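Local atomic coordinates of aldose 1-epimerase (Caenorhabditis elegans, PDB entry 1LUR), a protein that probably interconverts the alpha and beta anomers of aldose sugars such as galactose, as an aldose 1-epimerase of the galactose mutarotase family. Residues 75-80 and 310-315; 186-191 and 254-259; 238-243 and 303-308; 267-272 and 331-336. All blocks are in the same frame, centred on the assembly; numbering follows the deposited sequence.

In the fold
Contacts 2 and 4 belong to one antiparallel sheet. Strands 256-259 and 265-271 are neighbours in it, with L256 O 2.8 Å from I269 N, probably hydrogen-bonded. The centres of contacts 2 and 4 are about 10 Å apart. Contact 3 lies in the facing sheet and meets both: I243 packs on Y255 and M190 of contact 2, while P304 packs on I331 and T271 of contact 4. Contact 1 adjoins contact 3, where N75 meets S308. Its centre is about 27 Å from those of contacts 2 and 4. In relatives the sugar binds in an open cleft of the beta-sandwich; no sugar marks it here. Contact 3 is centred nearest the chain's middle, about 9 Å away.

Contact 1: 75-80 and 310-315; sequences NRIKNS and APNFDH
N312 and K78 carry the polar part of this contact. The backbone N of K78 donates to N312 OD1 over 2.8 Å, with an angle of 142° at the hydrogen. The donor sits above the amide plane, not on a lone pair. N312 has CG anti to its carbonyl carbon (chi1 -61°), which carries the amide across to segment 75-80. Its ND2 makes a weak bond to T81 O.

Within 75-80, N75 OD1 accepts from R76 N at 2.7 Å and from R76 NH1 at 3.1 Å. Both donors come from the same face of the N75 amide. S80 N bonds I77 O, closing a type II turn through K78 and N79.

The apolar contacts flank the amide. I77 CD1 meets P311 CG at 3.8 Å, the two side chains crossing at about a right angle. I77 CG2 lies 3.9 Å from N312 OD1. K78 CB also lies against the amide, and K78 CD reaches F313 CZ at 4.1 Å.

Strand 76-77 pairs with strand 99-100, where I77 bonds Y99 through the backbone. L82 of strand 81-84 packs on I77, P311 and N312. F313 meets the ring of F316.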
loop_
_atom_site.group_PDB
_atom_site.type_symbol
_atom_site.label_atom_id
_atom_site.label_comp_id
_atom_site.label_asym_id
_atom_site.label_seq_id
_atom_site.Cartn_x
_atom_site.Cartn_y
_atom_site.Cartn_z
ATOM N N ASN A 75 -8.045 -0.406 3.941
ATOM C CA ASN A 75 -8.272 0.157 5.258
ATOM C C ASN A 75 -9.636 -0.199 5.829
ATOM O O ASN A 75 -10.202 -1.245 5.512
ATOM C CB ASN A 75 -8.061 1.677 5.252
ATOM C CG ASN A 75 -7.556 2.197 6.590
ATOM O OD1 ASN A 75 -8.338 2.503 7.490
ATOM N ND2 ASN A 75 -6.232 2.282 6.730
ATOM N N ARG A 76 -10.186 0.699 6.632
ATOM C CA ARG A 76 -11.467 0.456 7.265
ATOM C C ARG A 76 -12.800 0.952 6.756
ATOM O O ARG A 76 -12.912 2.021 6.166
ATOM C CB ARG A 76 -11.354 0.911 8.720
ATOM C CG ARG A 76 -10.107 0.395 9.428
ATOM C CD ARG A 76 -9.930 1.041 10.795
ATOM N NE ARG A 76 -8.793 0.469 11.508
ATOM C CZ ARG A 76 -7.522 0.641 11.156
ATOM N NH1 ARG A 76 -7.215 1.375 10.096
ATOM N NH2 ARG A 76 -6.555 0.070 11.860
ATOM N N ILE A 77 -13.816 0.133 7.030
ATOM C CA ILE A 77 -15.201 0.412 6.680
ATOM C C ILE A 77 -15.693 0.620 8.119
ATOM O O ILE A 77 -15.750 -0.335 8.898
ATOM C CB ILE A 77 -15.948 -0.805 6.101
ATOM C CG1 ILE A 77 -15.396 -1.178 4.720
ATOM C CG2 ILE A 77 -17.436 -0.482 6.024
ATOM C CD1 ILE A 77 -15.556 -0.109 3.668
ATOM N N LYS A 78 -16.023 1.860 8.469
ATOM C CA LYS A 78 -16.488 2.181 9.816
ATOM C C LYS A 78 -17.624 1.310 10.325
ATOM O O LYS A 78 -18.695 1.243 9.725
ATOM C CB LYS A 78 -16.890 3.651 9.893
ATOM C CG LYS A 78 -17.248 4.130 11.295
ATOM C CD LYS A 78 -17.397 5.652 11.326
ATOM C CE LYS A 78 -18.127 6.121 12.586
ATOM N NZ LYS A 78 -17.465 5.646 13.834
ATOM N N ASN A 79 -17.365 0.641 11.445
ATOM C CA ASN A 79 -18.333 -0.244 12.082
ATOM C C ASN A 79 -18.832 -1.376 11.191
ATOM O O ASN A 79 -19.943 -1.878 11.358
ATOM C CB ASN A 79 -19.507 0.568 12.634
ATOM C CG ASN A 79 -19.064 1.561 13.710
ATOM O OD1 ASN A 79 -18.097 1.311 14.434
ATOM N ND2 ASN A 79 -19.771 2.678 13.825
ATOM N N SER A 80 -17.995 -1.786 10.247
ATOM C CA SER A 80 -18.353 -2.868 9.342
ATOM C C SER A 80 -19.705 -2.713 8.660
ATOM O O SER A 80 -20.348 -3.712 8.334
ATOM C CB SER A 80 -18.335 -4.197 10.102
ATOM O OG SER A 80 -17.079 -4.419 10.719
ATOM N N ALA A 310 -13.830 5.875 2.796
ATOM C CA ALA A 310 -14.555 6.633 1.777
ATOM C C ALA A 310 -16.003 6.137 1.640
ATOM O O ALA A 310 -16.932 6.936 1.485
ATOM C CB ALA A 310 -13.836 6.525 0.439
ATOM N N PRO A 311 -16.212 4.812 1.690
ATOM C CA PRO A 311 -17.572 4.277 1.567
ATOM C C PRO A 311 -18.524 4.752 2.665
ATOM O O PRO A 311 -19.742 4.645 2.507
ATOM C CB PRO A 311 -17.356 2.766 1.625
ATOM C CG PRO A 311 -15.996 2.590 1.036
ATOM C CD PRO A 311 -15.224 3.714 1.690
ATOM N N ASN A 312 -17.965 5.276 3.760
ATOM C CA ASN A 312 -18.752 5.767 4.900
ATOM C C ASN A 312 -19.008 7.270 4.929
ATOM O O ASN A 312 -19.877 7.747 5.665
ATOM C CB ASN A 312 -18.068 5.382 6.214
ATOM C CG ASN A 312 -17.933 3.887 6.380
ATOM O OD1 ASN A 312 -16.837 3.339 6.296
ATOM N ND2 ASN A 312 -19.055 3.216 6.612
ATOM N N PHE A 313 -18.247 8.024 4.153
ATOM C CA PHE A 313 -18.418 9.471 4.121
ATOM C C PHE A 313 -18.603 9.932 2.684
ATOM O O PHE A 313 -17.694 9.802 1.862
ATOM C CB PHE A 313 -17.202 10.139 4.768
ATOM C CG PHE A 313 -16.951 9.692 6.185
ATOM C CD1 PHE A 313 -16.015 8.699 6.467
ATOM C CD2 PHE A 313 -17.686 10.233 7.239
ATOM C CE1 PHE A 313 -15.816 8.254 7.772
ATOM C CE2 PHE A 313 -17.493 9.790 8.547
ATOM C CZ PHE A 313 -16.556 8.800 8.813
ATOM N N ASP A 314 -19.782 10.470 2.381
ATOM C CA ASP A 314 -20.053 10.928 1.025
ATOM C C ASP A 314 -19.271 12.144 0.557
ATOM O O ASP A 314 -19.322 12.479 -0.628
ATOM C CB ASP A 314 -21.553 11.159 0.817
ATOM C CG ASP A 314 -22.113 12.204 1.737
ATOM O OD1 ASP A 314 -21.511 13.295 1.836
ATOM O OD2 ASP A 314 -23.166 11.936 2.354
ATOM N N HIS A 315 -18.556 12.812 1.464
ATOM C CA HIS A 315 -17.782 13.981 1.050
ATOM C C HIS A 315 -16.372 13.541 0.668
ATOM O O HIS A 315 -15.568 14.340 0.197
ATOM C CB HIS A 315 -17.731 15.060 2.141
ATOM C CG HIS A 315 -17.186 14.589 3.452
ATOM N ND1 HIS A 315 -17.844 13.674 4.248
ATOM C CD2 HIS A 315 -16.068 14.943 4.130
ATOM C CE1 HIS A 315 -17.156 13.489 5.360
ATOM N NE2 HIS A 315 -16.073 14.248 5.314
#

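Contact 2: 186-191 and 254-259; sequences HFLEME and TYLRFW
R257 NH1 is shared by two carboxylates of the neighbouring strand. E191 OE2 lies 3.1 Å from R257 NH1; the salt bridge includes a weak hydrogen bond, and the carboxylate and guanidinium planes stand 82° apart. E189 OE2 is over one face of the guanidinium, 3.9 Å from R257 NH1. This second bridge is long, and no N-H points at it. The methyl of T254 covers the opposite face.

The strands run antiparallel. F187 pairs with W259 and E189 with R257 as hydrogen-bonded pairs, with E189 N to R257 O at 2.9 Å.

The W259 ring reaches across to F187 because CG stands between the backbone N and the carbonyl carbon (chi1 70°). F187 CB lies over the indole face, though the exact closeness is doubtful. The two rings are near parallel, at 14°, but slid apart. E189 CB meets the indole edge at CZ3, 4.1 Å away. With an alanine at W259, the F187 ring would probably lose the indole it lies beside, and a gap would open next to E189 CB.

On the other face L188 CD1 packs on F258 CD1 at 3.6 Å. The selenomethionine M190 sets CG against L256 CB at 3.7 Å.

One face, partly exposed, carries the E189 and R257 charges and the F187 and W259 rings. The other, buried, carries L188, M190, L256 and F258, the first three packed on strand 275-279.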
loop_
_atom_site.group_PDB
_atom_site.type_symbol
_atom_site.label_atom_id
_atom_site.label_comp_id
_atom_site.label_asym_id
_atom_site.label_seq_id
_atom_site.Cartn_x
_atom_site.Cartn_y
_atom_site.Cartn_z
ATOM N N HIS A 186 15.175 7.803 9.185
ATOM C CA HIS A 186 14.869 8.044 7.779
ATOM C C HIS A 186 14.236 9.418 7.610
ATOM O O HIS A 186 13.535 9.904 8.499
ATOM C CB HIS A 186 13.898 6.992 7.244
ATOM C CG HIS A 186 14.537 5.684 6.913
ATOM N ND1 HIS A 186 15.189 4.913 7.849
ATOM C CD2 HIS A 186 14.599 4.995 5.748
ATOM C CE1 HIS A 186 15.624 3.804 7.278
ATOM N NE2 HIS A 186 15.278 3.829 6.004
ATOM N N PHE A 187 14.489 10.046 6.468
ATOM C CA PHE A 187 13.930 11.360 6.195
ATOM C C PHE A 187 12.720 11.171 5.299
ATOM O O PHE A 187 12.701 10.281 4.446
ATOM C CB PHE A 187 14.943 12.251 5.478
ATOM C CG PHE A 187 15.977 12.857 6.382
ATOM C CD1 PHE A 187 16.963 12.070 6.967
ATOM C CD2 PHE A 187 15.970 14.222 6.640
ATOM C CE1 PHE A 187 17.930 12.638 7.793
ATOM C CE2 PHE A 187 16.931 14.799 7.463
ATOM C CZ PHE A 187 17.914 14.004 8.039
ATOM N N LEU A 188 11.709 12.007 5.493
ATOM C CA LEU A 188 10.502 11.918 4.691
ATOM C C LEU A 188 10.019 13.310 4.330
ATOM O O LEU A 188 9.998 14.210 5.171
ATOM C CB LEU A 188 9.408 11.169 5.459
ATOM C CG LEU A 188 8.101 10.856 4.723
ATOM C CD1 LEU A 188 8.377 9.957 3.519
ATOM C CD2 LEU A 188 7.136 10.171 5.686
ATOM N N GLU A 189 9.646 13.485 3.070
ATOM C CA GLU A 189 9.156 14.766 2.584
ATOM C C GLU A 189 7.925 14.502 1.729
ATOM O O GLU A 189 7.972 13.712 0.784
ATOM C CB GLU A 189 10.233 15.477 1.761
ATOM C CG GLU A 189 9.781 16.800 1.173
ATOM C CD GLU A 189 10.941 17.740 0.904
ATOM O OE1 GLU A 189 11.567 18.207 1.880
ATOM O OE2 GLU A 189 11.229 18.010 -0.280
HETATM N N MSE A 190 6.822 15.163 2.065
HETATM C CA MSE A 190 5.580 14.988 1.324
HETATM C C MSE A 190 4.854 16.271 0.980
HETATM O O MSE A 190 4.831 17.223 1.760
HETATM C CB MSE A 190 4.614 14.116 2.123
HETATM C CG MSE A 190 4.504 12.684 1.665
HETATM SE SE MSE A 190 2.809 11.947 2.256
HETATM C CE MSE A 190 1.721 12.434 0.736
ATOM N N GLU A 191 4.244 16.286 -0.196
ATOM C CA GLU A 191 3.501 17.449 -0.640
ATOM C C GLU A 191 2.080 17.221 -0.124
ATOM O O GLU A 191 1.170 16.906 -0.892
ATOM C CB GLU A 191 3.500 17.533 -2.165
ATOM C CG GLU A 191 4.882 17.519 -2.796
ATOM C CD GLU A 191 5.811 18.548 -2.187
ATOM O OE1 GLU A 191 5.382 19.711 -2.030
ATOM O OE2 GLU A 191 6.970 18.194 -1.873
ATOM N N THR A 254 6.659 14.517 -8.281
ATOM C CA THR A 254 6.893 13.707 -7.092
ATOM C C THR A 254 6.077 14.258 -5.927
ATOM O O THR A 254 6.068 15.466 -5.685
ATOM C CB THR A 254 8.380 13.718 -6.700
ATOM O OG1 THR A 254 9.155 13.162 -7.769
ATOM C CG2 THR A 254 8.611 12.905 -5.431
ATOM N N TYR A 255 5.396 13.373 -5.206
ATOM C CA TYR A 255 4.581 13.789 -4.068
ATOM C C TYR A 255 5.189 13.338 -2.755
ATOM O O TYR A 255 4.871 13.878 -1.695
ATOM C CB TYR A 255 3.174 13.213 -4.184
ATOM C CG TYR A 255 2.446 13.652 -5.421
ATOM C CD1 TYR A 255 2.403 14.999 -5.786
ATOM C CD2 TYR A 255 1.784 12.728 -6.226
ATOM C CE1 TYR A 255 1.720 15.414 -6.922
ATOM C CE2 TYR A 255 1.098 13.133 -7.363
ATOM C CZ TYR A 255 1.071 14.478 -7.705
ATOM O OH TYR A 255 0.394 14.881 -8.837
ATOM N N LEU A 256 6.066 12.344 -2.831
ATOM C CA LEU A 256 6.719 11.817 -1.646
ATOM C C LEU A 256 8.146 11.370 -1.929
ATOM O O LEU A 256 8.425 10.757 -2.960
ATOM C CB LEU A 256 5.907 10.646 -1.085
ATOM C CG LEU A 256 6.509 9.820 0.056
ATOM C CD1 LEU A 256 5.398 9.090 0.794
ATOM C CD2 LEU A 256 7.521 8.824 -0.492
ATOM N N ARG A 257 9.039 11.685 -0.996
ATOM C CA ARG A 257 10.452 11.332 -1.094
ATOM C C ARG A 257 10.824 10.728 0.257
ATOM O O ARG A 257 10.644 11.361 1.298
ATOM C CB ARG A 257 11.289 12.583 -1.378
ATOM C CG ARG A 257 10.769 13.400 -2.561
ATOM C CD ARG A 257 11.429 14.773 -2.643
ATOM N NE ARG A 257 10.749 15.665 -3.586
ATOM C CZ ARG A 257 9.509 16.125 -3.425
ATOM N NH1 ARG A 257 8.800 15.783 -2.355
ATOM N NH2 ARG A 257 8.973 16.930 -4.336
ATOM N N PHE A 258 11.330 9.501 0.231
ATOM C CA PHE A 258 11.728 8.778 1.436
ATOM C C PHE A 258 13.175 8.338 1.225
ATOM O O PHE A 258 13.493 7.700 0.221
ATOM C CB PHE A 258 10.801 7.566 1.599
ATOM C CG PHE A 258 10.968 6.813 2.892
ATOM C CD1 PHE A 258 10.970 7.480 4.115
ATOM C CD2 PHE A 258 11.055 5.424 2.889
ATOM C CE1 PHE A 258 11.055 6.769 5.314
ATOM C CE2 PHE A 258 11.139 4.705 4.080
ATOM C CZ PHE A 258 11.138 5.381 5.298
ATOM N N TRP A 259 14.060 8.673 2.158
ATOM C CA TRP A 259 15.456 8.282 1.998
ATOM C C TRP A 259 16.218 8.076 3.299
ATOM O O TRP A 259 15.755 8.450 4.380
ATOM C CB TRP A 259 16.180 9.323 1.134
ATOM C CG TRP A 259 16.375 10.656 1.805
ATOM C CD1 TRP A 259 17.445 11.044 2.565
ATOM C CD2 TRP A 259 15.471 11.768 1.790
ATOM N NE1 TRP A 259 17.263 12.329 3.019
ATOM C CE2 TRP A 259 16.061 12.797 2.559
ATOM C CE3 TRP A 259 14.220 11.996 1.202
ATOM C CZ2 TRP A 259 15.440 14.037 2.754
ATOM C CZ3 TRP A 259 13.603 13.231 1.397
ATOM C CH2 TRP A 259 14.216 14.235 2.167
#

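Contact 3: 238-243 and 303-308; sequences DNDLVI and EPQFHS
D240 and H307 bring the two backbones nearest, their CA atoms 6.7 Å apart, which is too far for strand pairing, so side chains make the link.

The D240 carboxylate grips S308 with both oxygens. S308 N donates to D240 OD2 over 2.7 Å, with an N-H...O angle of 159°. S308 OG donates to D240 OD1 over 2.8 Å. Each oxygen is met on its syn side, with the donor 16° out of the carboxylate plane. This two-point hold fixes the rotation of the carboxylate. D240 has CG anti to its carbonyl carbon (chi1 -80°), which aims the fork at S308. D240 OD1 has a second partner in H277 ND1.

Q305 bonds within its own segment. Its NE2 donates to F306 O at 3.0 Å, nearly end-on to the carbonyl, and makes a weak bond to S308 OG. Q305 NE2 also comes to 3.7 Å of D240 OD2. Farther along, V242 CG2 touches H307 NE2 at 4.1 Å.

Strand 275-279 runs between strands 238-243 and 300-305 in the sheet, with a classic bulge where D238 and N239 both face L278. H277 from that strand also bonds D238 OD1. Strand 194-198 pairs with the other edge of strand 238-243, and its V196 packs on D240 and H307.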
loop_
_atom_site.group_PDB
_atom_site.type_symbol
_atom_site.label_atom_id
_atom_site.label_comp_id
_atom_site.label_asym_id
_atom_site.label_seq_id
_atom_site.Cartn_x
_atom_site.Cartn_y
_atom_site.Cartn_z
ATOM N N ASP A 238 0.043 6.454 11.272
ATOM C CA ASP A 238 -0.868 5.486 10.665
ATOM C C ASP A 238 -2.090 6.267 10.224
ATOM O O ASP A 238 -3.210 6.000 10.664
ATOM C CB ASP A 238 -1.249 4.407 11.691
ATOM C CG ASP A 238 -2.226 3.382 11.136
ATOM O OD1 ASP A 238 -2.254 3.182 9.902
ATOM O OD2 ASP A 238 -2.954 2.759 11.940
ATOM N N ASN A 239 -1.856 7.239 9.346
ATOM C CA ASN A 239 -2.913 8.093 8.824
ATOM C C ASN A 239 -2.820 8.330 7.331
ATOM O O ASN A 239 -1.821 7.999 6.687
ATOM C CB ASN A 239 -2.864 9.468 9.497
ATOM C CG ASN A 239 -2.882 9.385 11.001
ATOM O OD1 ASN A 239 -3.839 9.820 11.639
ATOM N ND2 ASN A 239 -1.822 8.828 11.583
ATOM N N ASP A 240 -3.875 8.944 6.811
ATOM C CA ASP A 240 -4.012 9.288 5.408
ATOM C C ASP A 240 -3.470 10.705 5.217
ATOM O O ASP A 240 -3.925 11.635 5.885
ATOM C CB ASP A 240 -5.489 9.322 5.013
ATOM C CG ASP A 240 -6.078 7.953 4.743
ATOM O OD1 ASP A 240 -5.592 6.940 5.290
ATOM O OD2 ASP A 240 -7.065 7.912 3.981
ATOM N N LEU A 241 -2.504 10.876 4.319
ATOM C CA LEU A 241 -1.944 12.200 4.068
ATOM C C LEU A 241 -2.460 12.608 2.690
ATOM O O LEU A 241 -2.118 11.989 1.679
ATOM C CB LEU A 241 -0.410 12.158 4.102
ATOM C CG LEU A 241 0.250 12.380 5.474
ATOM C CD1 LEU A 241 0.104 13.836 5.873
ATOM C CD2 LEU A 241 -0.375 11.476 6.530
ATOM N N VAL A 242 -3.304 13.638 2.656
ATOM C CA VAL A 242 -3.875 14.120 1.405
ATOM C C VAL A 242 -2.861 14.850 0.540
ATOM O O VAL A 242 -2.304 15.873 0.938
ATOM C CB VAL A 242 -5.083 15.048 1.661
ATOM C CG1 VAL A 242 -5.750 15.423 0.334
ATOM C CG2 VAL A 242 -6.077 14.353 2.568
ATOM N N ILE A 243 -2.642 14.312 -0.656
ATOM C CA ILE A 243 -1.700 14.880 -1.608
ATOM C C ILE A 243 -2.147 16.218 -2.182
ATOM O O ILE A 243 -3.260 16.349 -2.695
ATOM C CB ILE A 243 -1.469 13.922 -2.792
ATOM C CG1 ILE A 243 -0.877 12.603 -2.293
ATOM C CG2 ILE A 243 -0.555 14.584 -3.820
ATOM C CD1 ILE A 243 -0.703 11.557 -3.392
ATOM N N GLU A 303 1.140 3.367 1.531
ATOM C CA GLU A 303 -0.027 2.907 0.788
ATOM C C GLU A 303 -0.809 3.966 0.024
ATOM O O GLU A 303 -1.685 4.628 0.589
ATOM C CB GLU A 303 -0.971 2.194 1.765
ATOM C CG GLU A 303 -0.242 1.563 2.946
ATOM C CD GLU A 303 -1.164 1.030 4.035
ATOM O OE1 GLU A 303 -0.707 0.920 5.190
ATOM O OE2 GLU A 303 -2.335 0.710 3.747
ATOM N N PRO A 304 -0.489 4.156 -1.268
ATOM C CA PRO A 304 -1.193 5.139 -2.099
ATOM C C PRO A 304 -2.602 4.570 -2.222
ATOM O O PRO A 304 -2.760 3.408 -2.581
ATOM C CB PRO A 304 -0.429 5.085 -3.415
ATOM C CG PRO A 304 0.978 4.782 -2.962
ATOM C CD PRO A 304 0.750 3.702 -1.927
ATOM N N GLN A 305 -3.620 5.371 -1.943
ATOM C CA GLN A 305 -4.996 4.865 -2.023
ATOM C C GLN A 305 -5.983 6.019 -1.975
ATOM O O GLN A 305 -5.588 7.185 -1.940
ATOM C CB GLN A 305 -5.255 4.000 -0.782
ATOM C CG GLN A 305 -5.104 4.842 0.501
ATOM C CD GLN A 305 -5.446 4.118 1.797
ATOM O OE1 GLN A 305 -4.791 3.149 2.176
ATOM N NE2 GLN A 305 -6.472 4.605 2.493
ATOM N N PHE A 306 -7.271 5.678 -1.962
ATOM C CA PHE A 306 -8.322 6.681 -1.889
ATOM C C PHE A 306 -8.490 6.838 -0.384
ATOM O O PHE A 306 -8.073 5.960 0.383
ATOM C CB PHE A 306 -9.649 6.178 -2.477
ATOM C CG PHE A 306 -9.697 6.184 -3.970
ATOM C CD1 PHE A 306 -9.451 5.024 -4.693
ATOM C CD2 PHE A 306 -9.994 7.357 -4.661
ATOM C CE1 PHE A 306 -9.505 5.029 -6.090
ATOM C CE2 PHE A 306 -10.050 7.377 -6.050
ATOM C CZ PHE A 306 -9.807 6.215 -6.769
ATOM N N HIS A 307 -9.102 7.936 0.047
ATOM C CA HIS A 307 -9.304 8.167 1.474
ATOM C C HIS A 307 -9.859 6.947 2.188
ATOM O O HIS A 307 -10.761 6.275 1.680
ATOM C CB HIS A 307 -10.289 9.314 1.707
ATOM C CG HIS A 307 -9.855 10.618 1.114
ATOM N ND1 HIS A 307 -9.605 10.779 -0.231
ATOM C CD2 HIS A 307 -9.659 11.831 1.683
ATOM C CE1 HIS A 307 -9.277 12.037 -0.467
ATOM N NE2 HIS A 307 -9.302 12.697 0.678
ATOM N N SER A 308 -9.333 6.681 3.375
ATOM C CA SER A 308 -9.791 5.547 4.161
ATOM C C SER A 308 -11.242 5.833 4.580
ATOM O O SER A 308 -11.602 6.986 4.829
ATOM C CB SER A 308 -8.907 5.380 5.396
ATOM O OG SER A 308 -7.578 5.047 5.044
#

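Contact 4: 267-272 and 331-336; sequences LSITTS and IVYTFS
L267 has CG anti to the backbone N (chi1 161°), and this brings CD1 to both Y333 and F335. L267 CD1 meets the Y333 ring at its edge, in plane, with Y333 CB at 3.7 Å. It also lies 3.8 Å from F335 CE2. I269 has CD1 anti to CA (chi2 175°), which carries CD1 out beside the Y333 side chain, 3.6 Å from Y333 CE2. The other branch, I269 CG2, touches I331 CG2 at 4.1 Å. A glycine at I269 would probably open a gap beside the Y333 ring and leave I331 CG2 without its neighbour.

On the other face T270 CG2 packs tightly on V332 CB, at 3.4 Å. S268 OG lies beside T334 CB. The hydroxyls of T270 and T334 are bonded elsewhere, T270 OG1 to S253 O and T334 OG1 to Q152 NE2.

S268 pairs with T334, and T270 with V332, by two backbone bonds each. V332 N to T270 O is 2.9 Å, with an N-H...O angle of 172°.

The face with L267, I269 and Y333 turns inward onto I302 and W175 of the facing sheet. Two antiparallel sheets meeting through buried apolar faces are characteristic of the beta-sandwich of galactose mutarotases.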
loop_
_atom_site.group_PDB
_atom_site.type_symbol
_atom_site.label_atom_id
_atom_site.label_comp_id
_atom_site.label_asym_id
_atom_site.label_seq_id
_atom_site.Cartn_x
_atom_site.Cartn_y
_atom_site.Cartn_z
ATOM N N LEU A 267 13.820 6.996 -2.267
ATOM C CA LEU A 267 12.616 6.516 -2.931
ATOM C C LEU A 267 11.683 7.699 -3.133
ATOM O O LEU A 267 11.398 8.433 -2.188
ATOM C CB LEU A 267 11.917 5.462 -2.067
ATOM C CG LEU A 267 10.447 5.179 -2.389
ATOM C CD1 LEU A 267 10.354 4.570 -3.780
ATOM C CD2 LEU A 267 9.838 4.243 -1.354
ATOM N N SER A 268 11.227 7.899 -4.365
ATOM C CA SER A 268 10.321 8.998 -4.667
ATOM C C SER A 268 9.077 8.355 -5.260
ATOM O O SER A 268 9.169 7.366 -5.990
ATOM C CB SER A 268 10.942 9.967 -5.677
ATOM O OG SER A 268 10.988 9.399 -6.973
ATOM N N ILE A 269 7.917 8.916 -4.951
ATOM C CA ILE A 269 6.663 8.375 -5.459
ATOM C C ILE A 269 5.730 9.393 -6.096
ATOM O O ILE A 269 5.652 10.547 -5.679
ATOM C CB ILE A 269 5.873 7.678 -4.316
ATOM C CG1 ILE A 269 6.641 6.456 -3.821
ATOM C CG2 ILE A 269 4.473 7.296 -4.793
ATOM C CD1 ILE A 269 6.002 5.786 -2.611
ATOM N N THR A 270 5.027 8.944 -7.125
ATOM C CA THR A 270 4.070 9.769 -7.838
ATOM C C THR A 270 2.925 8.778 -8.030
ATOM O O THR A 270 3.151 7.608 -8.342
ATOM C CB THR A 270 4.601 10.274 -9.195
ATOM O OG1 THR A 270 3.674 11.228 -9.727
ATOM C CG2 THR A 270 4.763 9.140 -10.187
ATOM N N THR A 271 1.701 9.225 -7.807
ATOM C CA THR A 271 0.561 8.334 -7.958
ATOM C C THR A 271 -0.686 9.068 -8.391
ATOM O O THR A 271 -0.804 10.281 -8.213
ATOM C CB THR A 271 0.266 7.595 -6.629
ATOM O OG1 THR A 271 -0.931 6.817 -6.762
ATOM C CG2 THR A 271 0.085 8.595 -5.487
ATOM N N SER A 272 -1.614 8.318 -8.969
ATOM C CA SER A 272 -2.871 8.873 -9.436
ATOM C C SER A 272 -3.813 8.967 -8.245
ATOM O O SER A 272 -4.785 9.728 -8.273
ATOM C CB SER A 272 -3.472 7.970 -10.510
ATOM O OG SER A 272 -3.581 6.631 -10.041
ATOM N N ILE A 331 0.954 3.673 -9.450
ATOM C CA ILE A 331 1.892 4.128 -8.439
ATOM C C ILE A 331 3.266 3.936 -9.054
ATOM O O ILE A 331 3.597 2.832 -9.489
ATOM C CB ILE A 331 1.823 3.262 -7.166
ATOM C CG1 ILE A 331 0.390 3.197 -6.638
ATOM C CG2 ILE A 331 2.716 3.855 -6.100
ATOM C CD1 ILE A 331 0.202 2.212 -5.484
ATOM N N VAL A 332 4.058 5.004 -9.111
ATOM C CA VAL A 332 5.394 4.902 -9.682
ATOM C C VAL A 332 6.453 5.153 -8.616
ATOM O O VAL A 332 6.518 6.243 -8.049
ATOM C CB VAL A 332 5.596 5.911 -10.836
ATOM C CG1 VAL A 332 6.987 5.718 -11.461
ATOM C CG2 VAL A 332 4.517 5.713 -11.885
ATOM N N TYR A 333 7.257 4.129 -8.328
ATOM C CA TYR A 333 8.317 4.239 -7.334
ATOM C C TYR A 333 9.635 4.401 -8.079
ATOM O O TYR A 333 9.992 3.555 -8.903
ATOM C CB TYR A 333 8.427 2.975 -6.472
ATOM C CG TYR A 333 7.184 2.580 -5.718
ATOM C CD1 TYR A 333 6.092 2.028 -6.381
ATOM C CD2 TYR A 333 7.111 2.727 -4.332
ATOM C CE1 TYR A 333 4.960 1.626 -5.683
ATOM C CE2 TYR A 333 5.984 2.330 -3.625
ATOM C CZ TYR A 333 4.915 1.782 -4.304
ATOM O OH TYR A 333 3.794 1.383 -3.611
ATOM N N THR A 334 10.353 5.481 -7.801
ATOM C CA THR A 334 11.634 5.716 -8.460
ATOM C C THR A 334 12.727 5.573 -7.416
ATOM O O THR A 334 12.685 6.228 -6.376
ATOM C CB THR A 334 11.725 7.129 -9.069
ATOM O OG1 THR A 334 10.716 7.288 -10.071
ATOM C CG2 THR A 334 13.094 7.340 -9.709
ATOM N N PHE A 335 13.701 4.712 -7.695
ATOM C CA PHE A 335 14.805 4.487 -6.777
ATOM C C PHE A 335 16.058 5.191 -7.281
ATOM O O PHE A 335 16.384 5.124 -8.467
ATOM C CB PHE A 335 15.056 2.988 -6.620
ATOM C CG PHE A 335 13.846 2.225 -6.165
ATOM C CD1 PHE A 335 12.963 1.673 -7.091
ATOM C CD2 PHE A 335 13.557 2.106 -4.809
ATOM C CE1 PHE A 335 11.808 1.019 -6.673
ATOM C CE2 PHE A 335 12.401 1.453 -4.378
ATOM C CZ PHE A 335 11.526 0.910 -5.315
ATOM N N SER A 336 16.746 5.875 -6.374
ATOM C CA SER A 336 17.963 6.599 -6.718
ATOM C C SER A 336 18.859 6.747 -5.497
ATOM O O SER A 336 18.683 6.051 -4.494
ATOM C CB SER A 336 17.605 7.987 -7.240
ATOM O OG SER A 336 16.982 8.755 -6.220
#